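Local coordinates for protein bvu-3222 (Bacteroides vulgatus ATCC 8482, PDB 3FYF) that is of unknown function but is probably a secreted, periplasmic DUF4251-family protein built round a curled antiparallel sheet, at residues V37-A42 against G162-Y167. Numbering follows the deposited sequence.
Sequences VQAINA and GYLVPY
Helix 27-44 lies against the strand that comes last in sequence, 158-166, of the curled antiparallel sheet of this DUF4251 protein, and A39, A42 and Q38 meet L164 and P166 where the two cross. The segment axes approach to 6.9 Å at an angle of 66°, a close approach made with two small alanines one turn apart, A42 pointing at the strand and A39 passing along its flank. No hydrogen bond spans the contact; all of it is van der Waals packing.

Among the apolar side chains, A39 CB lies 4.2 Å from L164 CD2, the nearer of the two methyls, placed there with CG anti to the backbone N (chi1 -165°). F48 of strand 48-52 touches both L164 and A42, while L138 of strand 132-138 touches A39, so residues of two other strands share the packing. One turn on, A42 CB touches P166 CA at 3.7 Å and the ring carbon P166 CB at 4.2 Å.

Carbon also meets carbonyl oxygen. A39 CB sits 3.6 Å from L164 O. Q38 and P166 form the more open side of the contact; Q38 meets the proline ring through CB, not its terminal amide, 4.1 Å from P166 CG. Q38 O, already accepting the helical bond from A42 N, also lies 3.6 Å from P166 CG.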
loop_
_atom_site.group_PDB
_atom_site.type_symbol
_atom_site.label_atom_id
_atom_site.label_comp_id
_atom_site.label_asym_id
_atom_site.label_seq_id
_atom_site.Cartn_x
_atom_site.Cartn_y
_atom_site.Cartn_z
ATOM N N VAL B 37 11.344 12.433 11.730
ATOM C CA VAL B 37 11.994 13.739 11.907
ATOM C C VAL B 37 12.783 14.142 10.651
ATOM O O VAL B 37 12.707 15.293 10.202
ATOM C CB VAL B 37 12.889 13.748 13.184
ATOM C CG1 VAL B 37 13.639 15.070 13.344
ATOM C CG2 VAL B 37 12.050 13.466 14.433
ATOM N N GLN B 38 13.498 13.177 10.071
ATOM C CA GLN B 38 14.166 13.351 8.776
ATOM C C GLN B 38 13.211 13.700 7.637
ATOM O O GLN B 38 13.571 14.481 6.754
ATOM C CB GLN B 38 14.958 12.096 8.402
ATOM C CG GLN B 38 16.284 11.931 9.145
ATOM C CD GLN B 38 17.038 10.674 8.734
ATOM O OE1 GLN B 38 16.522 9.827 7.999
ATOM N NE2 GLN B 38 18.271 10.546 9.214
ATOM N N ALA B 39 12.013 13.110 7.645
ATOM C CA ALA B 39 10.991 13.401 6.634
ATOM C C ALA B 39 10.378 14.791 6.832
ATOM O O ALA B 39 10.181 15.521 5.861
ATOM C CB ALA B 39 9.904 12.324 6.631
ATOM N N ILE B 40 10.086 15.137 8.088
ATOM C CA ILE B 40 9.595 16.468 8.487
ATOM C C ILE B 40 10.563 17.559 8.025
ATOM O O ILE B 40 10.160 18.508 7.343
ATOM C CB ILE B 40 9.411 16.563 10.038
ATOM C CG1 ILE B 40 8.328 15.603 10.529
ATOM C CG2 ILE B 40 9.095 17.998 10.498
ATOM C CD1 ILE B 40 6.932 16.055 10.248
ATOM N N ASN B 41 11.838 17.393 8.383
ATOM C CA ASN B 41 12.909 18.322 8.000
ATOM C C ASN B 41 13.164 18.388 6.500
ATOM O O ASN B 41 13.527 19.440 5.977
ATOM C CB ASN B 41 14.208 17.985 8.737
ATOM C CG ASN B 41 14.112 18.233 10.233
ATOM O OD1 ASN B 41 13.279 19.012 10.699
ATOM N ND2 ASN B 41 14.968 17.567 10.992
ATOM N N ALA B 42 12.962 17.267 5.811
ATOM C CA ALA B 42 13.065 17.233 4.356
ATOM C C ALA B 42 11.939 18.030 3.709
ATOM O O ALA B 42 12.155 18.710 2.704
ATOM C CB ALA B 42 13.058 15.814 3.855
ATOM N N GLY B 162 4.732 4.939 -0.411
ATOM C CA GLY B 162 6.125 4.578 -0.182
ATOM C C GLY B 162 6.763 5.314 0.967
ATOM O O GLY B 162 6.105 5.621 1.959
ATOM N N TYR B 163 8.052 5.602 0.813
ATOM C CA TYR B 163 8.881 6.148 1.882
ATOM C C TYR B 163 9.374 7.542 1.520
ATOM O O TYR B 163 9.924 7.750 0.440
ATOM C CB TYR B 163 10.064 5.202 2.177
ATOM C CG TYR B 163 9.621 3.821 2.624
ATOM C CD1 TYR B 163 9.352 3.557 3.967
ATOM C CD2 TYR B 163 9.435 2.789 1.701
ATOM C CE1 TYR B 163 8.913 2.293 4.380
ATOM C CE2 TYR B 163 8.994 1.527 2.102
ATOM C CZ TYR B 163 8.748 1.284 3.438
ATOM O OH TYR B 163 8.327 0.034 3.833
ATOM N N LEU B 164 9.151 8.492 2.426
ATOM C CA LEU B 164 9.566 9.880 2.236
ATOM C C LEU B 164 10.939 10.133 2.876
ATOM O O LEU B 164 11.075 10.103 4.101
ATOM C CB LEU B 164 8.516 10.817 2.842
ATOM C CG LEU B 164 8.537 12.299 2.472
ATOM C CD1 LEU B 164 8.331 12.495 0.974
ATOM C CD2 LEU B 164 7.457 13.012 3.248
ATOM N N VAL B 165 11.948 10.380 2.040
ATOM C CA VAL B 165 13.339 10.538 2.510
ATOM C C VAL B 165 13.915 11.900 2.115
ATOM O O VAL B 165 13.412 12.527 1.169
ATOM C CB VAL B 165 14.284 9.387 2.004
ATOM C CG1 VAL B 165 13.948 8.064 2.677
ATOM C CG2 VAL B 165 14.258 9.260 0.486
ATOM N N PRO B 166 14.947 12.384 2.853
ATOM C CA PRO B 166 15.642 13.576 2.371
ATOM C C PRO B 166 16.322 13.315 1.042
ATOM O O PRO B 166 16.831 12.213 0.817
ATOM C CB PRO B 166 16.691 13.844 3.459
ATOM C CG PRO B 166 16.174 13.162 4.663
ATOM C CD PRO B 166 15.497 11.932 4.146
ATOM N N TYR B 167 16.282 14.312 0.162
ATOM C CA TYR B 167 16.978 14.252 -1.113
ATOM C C TYR B 167 18.474 14.085 -0.863
ATOM O O TYR B 167 19.065 14.793 -0.047
ATOM C CB TYR B 167 16.696 15.503 -1.960
ATOM C CG TYR B 167 17.568 15.611 -3.193
ATOM C CD1 TYR B 167 17.246 14.915 -4.357
ATOM C CD2 TYR B 167 18.725 16.399 -3.193
ATOM C CE1 TYR B 167 18.051 14.998 -5.490
ATOM C CE2 TYR B 167 19.538 16.487 -4.320
ATOM C CZ TYR B 167 19.192 15.785 -5.465
ATOM O OH TYR B 167 19.986 15.869 -6.585
#